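Hyaluronidase (Thermobaculum terrenum, PDB 5DIY) is a bacterial member of glycoside hydrolase family 84 that probably removes O-linked N-acetylglucosamine from proteins. Local coordinates at residues A322-T325 / N326-K330; E349-I352 / S353-T357; Q364-K367 / F368-E371. All coordinates share one frame; numbering follows the deposited sequence.

Contact 1: A322-T325 / N326-K330; sequences AYLT and NLFKK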
loop_
_atom_site.group_PDB
_atom_site.type_symbol
_atom_site.label_atom_id
_atom_site.label_comp_id
_atom_site.label_asym_id
_atom_site.label_seq_id
_atom_site.Cartn_x
_atom_site.Cartn_y
_atom_site.Cartn_z
ATOM N N ALA C 322 11.528 10.904 -8.195
ATOM C CA ALA C 322 12.046 11.441 -9.460
ATOM C C ALA C 322 12.521 12.886 -9.346
ATOM O O ALA C 322 13.600 13.224 -9.842
ATOM C CB ALA C 322 11.011 11.300 -10.571
ATOM N N TYR C 323 11.733 13.726 -8.675
ATOM C CA TYR C 323 12.080 15.141 -8.523
ATOM C C TYR C 323 13.451 15.324 -7.866
ATOM O O TYR C 323 14.299 16.043 -8.390
ATOM C CB TYR C 323 10.992 15.901 -7.744
ATOM C CG TYR C 323 11.299 17.372 -7.508
ATOM C CD1 TYR C 323 12.112 17.772 -6.443
ATOM C CD2 TYR C 323 10.777 18.360 -8.338
ATOM C CE1 TYR C 323 12.393 19.105 -6.214
ATOM C CE2 TYR C 323 11.059 19.699 -8.119
ATOM C CZ TYR C 323 11.868 20.066 -7.054
ATOM O OH TYR C 323 12.154 21.391 -6.814
ATOM N N LEU C 324 13.678 14.674 -6.728
ATOM C CA LEU C 324 14.960 14.845 -6.036
ATOM C C LEU C 324 16.111 14.161 -6.772
ATOM O O LEU C 324 17.225 14.687 -6.784
ATOM C CB LEU C 324 14.884 14.427 -4.561
ATOM C CG LEU C 324 14.355 15.513 -3.598
ATOM C CD1 LEU C 324 14.364 14.993 -2.169
ATOM C CD2 LEU C 324 15.136 16.824 -3.680
ATOM N N THR C 325 15.841 13.018 -7.400
ATOM C CA THR C 325 16.846 12.333 -8.218
ATOM C C THR C 325 17.365 13.265 -9.315
ATOM O O THR C 325 18.581 13.433 -9.465
ATOM C CB THR C 325 16.292 11.036 -8.840
ATOM O OG1 THR C 325 15.987 10.112 -7.796
ATOM C CG2 THR C 325 17.294 10.384 -9.781
ATOM N N ASN C 326 16.442 13.888 -10.043
ATOM C CA ASN C 326 16.805 14.834 -11.097
ATOM C C ASN C 326 17.514 16.070 -10.540
ATOM O O ASN C 326 18.508 16.533 -11.108
ATOM C CB ASN C 326 15.567 15.261 -11.900
ATOM C CG ASN C 326 14.925 14.110 -12.662
ATOM O OD1 ASN C 326 15.568 13.118 -12.983
ATOM N ND2 ASN C 326 13.644 14.243 -12.944
ATOM N N LEU C 327 17.012 16.596 -9.425
ATOM C CA LEU C 327 17.562 17.826 -8.857
ATOM C C LEU C 327 19.023 17.684 -8.444
ATOM O O LEU C 327 19.836 18.564 -8.746
ATOM C CB LEU C 327 16.721 18.312 -7.674
ATOM C CG LEU C 327 17.168 19.666 -7.089
ATOM C CD1 LEU C 327 15.987 20.603 -6.866
ATOM C CD2 LEU C 327 17.949 19.486 -5.790
ATOM N N PHE C 328 19.358 16.590 -7.758
ATOM C CA PHE C 328 20.733 16.405 -7.267
ATOM C C PHE C 328 21.710 16.089 -8.398
ATOM O O PHE C 328 22.861 16.506 -8.347
ATOM C CB PHE C 328 20.807 15.351 -6.150
ATOM C CG PHE C 328 20.115 15.762 -4.871
ATOM C CD1 PHE C 328 20.375 16.996 -4.270
ATOM C CD2 PHE C 328 19.221 14.902 -4.245
ATOM C CE1 PHE C 328 19.738 17.371 -3.099
ATOM C CE2 PHE C 328 18.590 15.264 -3.063
ATOM C CZ PHE C 328 18.847 16.501 -2.489
ATOM N N LYS C 329 21.251 15.358 -9.410
ATOM C CA LYS C 329 22.011 15.193 -10.650
ATOM C C LYS C 329 22.293 16.556 -11.317
ATOM O O LYS C 329 23.415 16.823 -11.769
ATOM C CB LYS C 329 21.263 14.259 -11.606
ATOM C CG LYS C 329 21.937 14.022 -12.951
ATOM C CD LYS C 329 21.028 13.238 -13.891
ATOM C CE LYS C 329 21.411 13.449 -15.352
ATOM N NZ LYS C 329 22.755 12.897 -15.671
ATOM N N LYS C 330 21.285 17.418 -11.351
ATOM C CA LYS C 330 21.435 18.767 -11.909
ATOM C C LYS C 330 22.442 19.597 -11.104
ATOM O O LYS C 330 23.329 20.238 -11.685
ATOM C CB LYS C 330 20.075 19.465 -11.975
ATOM C CG LYS C 330 20.092 20.841 -12.616
ATOM C CD LYS C 330 20.157 21.963 -11.589
ATOM C CE LYS C 330 20.207 23.323 -12.267
ATOM N NZ LYS C 330 20.588 24.371 -11.285
#
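Four i to i+4 hydrogen bonds run from Asn-326 N, Leu-327 N, Phe-328 N and Lys-329 N back to the carbonyls of Ala-322, Tyr-323, Leu-324 and Thr-325. This is the first part of alpha-helix 322-336. The bond from Asn-326 N to Ala-322 O is 2.9 Å long, and that from Lys-329 N to Thr-325 O stretches to 3.3 Å. Two side-chain pairs, each four residues apart, pack along the helix. Tyr-323 and Leu-327 run alongside each other on one flank. Both have CG anti to the backbone N (chi1 178° and -175°), which swings the ring and the leucine branch the same way. Leu-327 CD1 sits 3.9 Å from Tyr-323 CE1. The phenol OH is hydrogen-bonded to Glu-350 of helix 340-362, so this flank faces that helix. Leu-324 and Phe-328 form the second pair and are buried. They also meet Val-440 of helix 440-451, and the Phe-328 ring stacks with Phe-444. Thr-325 OG1 turns back to bond with Pro-321 O. Within the Leu-324 and Phe-328 pair, one methyl comes closest: Leu-324 CD2 lies 3.8 Å from Phe-328 CE2 and 3.9 Å from Phe-328 CZ.

Contact 2: E349-I352 / S353-T357; sequences EEII and SMQTT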
loop_
_atom_site.group_PDB
_atom_site.type_symbol
_atom_site.label_atom_id
_atom_site.label_comp_id
_atom_site.label_asym_id
_atom_site.label_seq_id
_atom_site.Cartn_x
_atom_site.Cartn_y
_atom_site.Cartn_z
ATOM N N GLU C 349 17.458 27.006 -2.254
ATOM C CA GLU C 349 16.027 27.189 -2.516
ATOM C C GLU C 349 15.237 25.921 -2.166
ATOM O O GLU C 349 14.139 26.004 -1.613
ATOM C CB GLU C 349 15.783 27.593 -3.991
ATOM C CG GLU C 349 16.236 29.017 -4.360
ATOM C CD GLU C 349 16.185 29.358 -5.873
ATOM O OE1 GLU C 349 16.078 28.449 -6.735
ATOM O OE2 GLU C 349 16.278 30.569 -6.211
ATOM N N GLU C 350 15.807 24.751 -2.473
ATOM C CA GLU C 350 15.159 23.473 -2.159
ATOM C C GLU C 350 15.048 23.222 -0.650
ATOM O O GLU C 350 14.008 22.757 -0.155
ATOM C CB GLU C 350 15.915 22.314 -2.823
ATOM C CG GLU C 350 15.103 21.044 -2.946
ATOM C CD GLU C 350 13.843 21.247 -3.764
ATOM O OE1 GLU C 350 13.903 21.920 -4.814
ATOM O OE2 GLU C 350 12.783 20.748 -3.352
ATOM N N ILE C 351 16.111 23.547 0.082
ATOM C CA ILE C 351 16.097 23.449 1.545
ATOM C C ILE C 351 14.988 24.329 2.143
ATOM O O ILE C 351 14.205 23.848 2.971
ATOM C CB ILE C 351 17.470 23.803 2.150
ATOM C CG1 ILE C 351 18.493 22.703 1.806
ATOM C CG2 ILE C 351 17.383 23.982 3.666
ATOM C CD1 ILE C 351 19.937 23.165 1.848
ATOM N N ILE C 352 14.923 25.593 1.712
ATOM C CA ILE C 352 13.890 26.530 2.171
ATOM C C ILE C 352 12.502 25.946 1.906
ATOM O O ILE C 352 11.645 25.957 2.793
ATOM C CB ILE C 352 14.010 27.920 1.486
ATOM C CG1 ILE C 352 15.231 28.693 2.021
ATOM C CG2 ILE C 352 12.738 28.758 1.668
ATOM C CD1 ILE C 352 15.039 29.336 3.387
ATOM N N SER C 353 12.302 25.447 0.689
ATOM C CA SER C 353 11.030 24.838 0.273
ATOM C C SER C 353 10.616 23.684 1.197
ATOM O O SER C 353 9.457 23.603 1.614
ATOM C CB SER C 353 11.131 24.370 -1.185
ATOM O OG SER C 353 9.897 23.873 -1.665
ATOM N N MET C 354 11.590 22.835 1.547
ATOM C CA MET C 354 11.372 21.694 2.439
ATOM C C MET C 354 11.110 22.117 3.893
ATOM O O MET C 354 10.266 21.518 4.562
ATOM C CB MET C 354 12.565 20.713 2.373
ATOM C CG MET C 354 12.708 20.006 1.027
ATOM S SD MET C 354 14.156 18.935 0.854
ATOM C CE MET C 354 13.656 17.499 1.791
ATOM N N GLN C 355 11.835 23.128 4.374
ATOM C CA GLN C 355 11.611 23.705 5.715
ATOM C C GLN C 355 10.228 24.325 5.857
ATOM O O GLN C 355 9.539 24.076 6.847
ATOM C CB GLN C 355 12.680 24.762 6.050
ATOM C CG GLN C 355 14.052 24.164 6.292
ATOM C CD GLN C 355 15.167 25.191 6.396
ATOM O OE1 GLN C 355 15.026 26.336 5.969
ATOM N NE2 GLN C 355 16.288 24.779 6.965
ATOM N N THR C 356 9.845 25.129 4.865
ATOM C CA THR C 356 8.514 25.741 4.781
ATOM C C THR C 356 7.414 24.677 4.780
ATOM O O THR C 356 6.408 24.811 5.477
ATOM C CB THR C 356 8.394 26.583 3.490
ATOM O OG1 THR C 356 9.325 27.665 3.548
ATOM C CG2 THR C 356 6.983 27.149 3.287
ATOM N N THR C 357 7.623 23.634 3.975
ATOM C CA THR C 357 6.702 22.511 3.871
ATOM C C THR C 357 6.532 21.798 5.203
ATOM O O THR C 357 5.404 21.574 5.636
ATOM C CB THR C 357 7.185 21.508 2.806
ATOM O OG1 THR C 357 7.157 22.147 1.530
ATOM C CG2 THR C 357 6.305 20.260 2.768
#
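Ile-352 O is gripped twice by Thr-356, a backbone-plus-hydroxyl pattern common for threonine in an alpha-helix. Thr-356 N donates to Ile-352 O at 2.9 Å, with a nearly straight N-H (171°). Thr-356 OG1 donates to the same oxygen at 3.0 Å from above the carbonyl plane. The hydroxyl gets there because it lies beside its own backbone N (chi1 -64°). Thr-357 repeats the pattern one residue on. Its OG1 donates to Ser-353 O at 2.7 Å, and its N reaches that oxygen from the opposite face of the carbonyl plane. Ser-353, Met-354 and Gln-355 make the usual helical bonds to Glu-349, Glu-350 and Ile-351. Beyond the backbone, the glutamine runs along Ile-351. Ile-351 CG2 rests against its end, 3.6 Å from Gln-355 NE2 and 3.7 Å from Gln-355 CD. Met-354 CG lies 3.3 Å from Glu-350 O. The stretch is part of helix 340-362, away from the sugar-binding site. Met-354 and Gln-355 pack on helix 373-398. Ser-353 and Thr-357 touch Lys-306 of helix 301-308. The buried Glu-350 carboxylate forms a salt bridge with that lysine, while its other oxygen takes the tyrosine hydroxyl of helix 322-336.

Contact 3: Q364-K367 / F368-E371; sequences QDSK and FFWE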
loop_
_atom_site.group_PDB
_atom_site.type_symbol
_atom_site.label_atom_id
_atom_site.label_comp_id
_atom_site.label_asym_id
_atom_site.label_seq_id
_atom_site.Cartn_x
_atom_site.Cartn_y
_atom_site.Cartn_z
ATOM N N GLN C 364 -0.431 21.577 11.698
ATOM C CA GLN C 364 -1.769 20.973 11.637
ATOM C C GLN C 364 -1.916 19.833 12.659
ATOM O O GLN C 364 -1.029 18.989 12.781
ATOM C CB GLN C 364 -2.046 20.455 10.223
ATOM C CG GLN C 364 -1.922 21.494 9.115
ATOM C CD GLN C 364 -2.893 22.646 9.273
ATOM O OE1 GLN C 364 -4.104 22.473 9.156
ATOM N NE2 GLN C 364 -2.363 23.835 9.539
ATOM N N ASP C 365 -3.050 19.813 13.363
ATOM C CA ASP C 365 -3.264 18.956 14.551
ATOM C C ASP C 365 -4.109 17.703 14.339
ATOM O O ASP C 365 -4.170 16.847 15.227
ATOM C CB ASP C 365 -3.936 19.779 15.644
ATOM C CG ASP C 365 -3.078 20.914 16.100
ATOM O OD1 ASP C 365 -2.049 20.621 16.743
ATOM O OD2 ASP C 365 -3.415 22.085 15.814
ATOM N N SER C 366 -4.754 17.606 13.179
ATOM C CA SER C 366 -5.701 16.534 12.875
ATOM C C SER C 366 -5.094 15.133 12.946
ATOM O O SER C 366 -3.874 14.958 13.002
ATOM C CB SER C 366 -6.286 16.755 11.477
ATOM O OG SER C 366 -5.278 16.622 10.493
ATOM N N LYS C 367 -5.970 14.136 12.927
ATOM C CA LYS C 367 -5.556 12.738 12.977
ATOM C C LYS C 367 -4.650 12.319 11.808
ATOM O O LYS C 367 -3.728 11.533 12.000
ATOM C CB LYS C 367 -6.782 11.827 13.023
ATOM C CG LYS C 367 -6.411 10.371 13.193
ATOM C CD LYS C 367 -7.623 9.510 13.466
ATOM C CE LYS C 367 -7.167 8.130 13.879
ATOM N NZ LYS C 367 -8.190 7.126 13.544
ATOM N N PHE C 368 -4.938 12.819 10.609
ATOM C CA PHE C 368 -4.082 12.572 9.441
ATOM C C PHE C 368 -2.616 12.872 9.782
ATOM O O PHE C 368 -1.739 12.011 9.608
ATOM C CB PHE C 368 -4.550 13.411 8.237
ATOM C CG PHE C 368 -3.670 13.281 7.015
ATOM C CD1 PHE C 368 -2.567 14.126 6.835
ATOM C CD2 PHE C 368 -3.947 12.330 6.040
ATOM C CE1 PHE C 368 -1.752 14.008 5.716
ATOM C CE2 PHE C 368 -3.139 12.209 4.914
ATOM C CZ PHE C 368 -2.037 13.047 4.751
ATOM N N PHE C 369 -2.359 14.071 10.307
ATOM C CA PHE C 369 -0.975 14.485 10.629
ATOM C C PHE C 369 -0.369 13.784 11.840
ATOM O O PHE C 369 0.856 13.673 11.921
ATOM C CB PHE C 369 -0.861 16.008 10.723
ATOM C CG PHE C 369 -1.132 16.686 9.417
ATOM C CD1 PHE C 369 -0.227 16.570 8.365
ATOM C CD2 PHE C 369 -2.316 17.375 9.201
ATOM C CE1 PHE C 369 -0.482 17.158 7.135
ATOM C CE2 PHE C 369 -2.574 17.973 7.976
ATOM C CZ PHE C 369 -1.657 17.863 6.942
ATOM N N TRP C 370 -1.208 13.283 12.749
ATOM C CA TRP C 370 -0.754 12.333 13.778
ATOM C C TRP C 370 -0.279 11.009 13.157
ATOM O O TRP C 370 0.747 10.475 13.559
ATOM C CB TRP C 370 -1.857 12.056 14.812
ATOM C CG TRP C 370 -1.425 11.114 15.897
ATOM C CD1 TRP C 370 -0.799 11.443 17.065
ATOM C CD2 TRP C 370 -1.573 9.689 15.909
ATOM N NE1 TRP C 370 -0.545 10.311 17.806
ATOM C CE2 TRP C 370 -1.010 9.220 17.122
ATOM C CE3 TRP C 370 -2.125 8.761 15.013
ATOM C CZ2 TRP C 370 -0.987 7.857 17.467
ATOM C CZ3 TRP C 370 -2.100 7.400 15.354
ATOM C CH2 TRP C 370 -1.533 6.965 16.573
ATOM N N GLU C 371 -1.026 10.482 12.187
ATOM C CA GLU C 371 -0.652 9.205 11.547
ATOM C C GLU C 371 0.649 9.293 10.738
ATOM O O GLU C 371 1.483 8.392 10.811
ATOM C CB GLU C 371 -1.786 8.660 10.670
ATOM C CG GLU C 371 -2.888 7.981 11.466
ATOM C CD GLU C 371 -4.033 7.478 10.616
ATOM O OE1 GLU C 371 -3.946 7.529 9.368
ATOM O OE2 GLU C 371 -5.051 7.048 11.203
#
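The N-terminal end of the short helix 367-371 is where loop residues Gln-364 and Ser-366 meet Phe-369. Ser-366 holds the N-cap position, but its side chain makes no capping bond. Its carbonyl takes the first i to i+4 bond of the helix: Trp-370 N donates to Ser-366 O at 3.2 Å, in the carbonyl plane. The next bond is shorter, Glu-371 N to Lys-367 O at 2.9 Å. Around the Phe-369 ring, two loop atoms converge on one carbon. Gln-364 CB and Ser-366 OG each come to 3.3 Å from Phe-369 CD2. The serine hydroxyl sits between its backbone N and carbonyl carbon (chi1 66°), which places it next to the ring. Gln-364 CB also lies 3.4 Å from Phe-369 CE2. The glutamine runs alongside the ring, its amide plane turned 84° from the ring plane. Phe-368 turns its edge to one face of Phe-369, with Phe-368 CD1 3.6 Å above the plane, over its centre. On another side of the helix, the extended Lys-367 chain crosses Glu-371. Their salt bridge is long, 3.9 Å from Lys-367 NZ to Glu-371 OE2. Both groups have other partners. Lys-367 NZ pairs with Glu-22, while Glu-371 OE1 accepts from Ala-264 N, near the start of helix 262-277. Phe-368 and Phe-369 press on Leu-296 of helix 284-296 and on Met-304 of helix 301-308. Phe-368 also reaches Leu-267 of helix 262-277.

All three contacts are local, partly buried and away from the annotated sugar site. Contacts 1 and 2 lie on successive helices, 322-336 and 340-362, and touch directly through a tyrosine and a buried carboxylate, with Leu-327 CD1 also packed on Glu-350. Contact 3 touches neither. Its nearest atoms are about 8 Å from contact 2 and about 18 Å from contact 1. Contact 1 turns leucine and aromatic side chains into the helical bundle. Contact 2 adds threonine hydroxyls that bond back to the backbone. Contact 3 lies closest to the chain's centre. It combines buried phenylalanines with a lysine that reaches helix 20-32 and a glutamate that reaches helix 262-277, just after the last barrel strand.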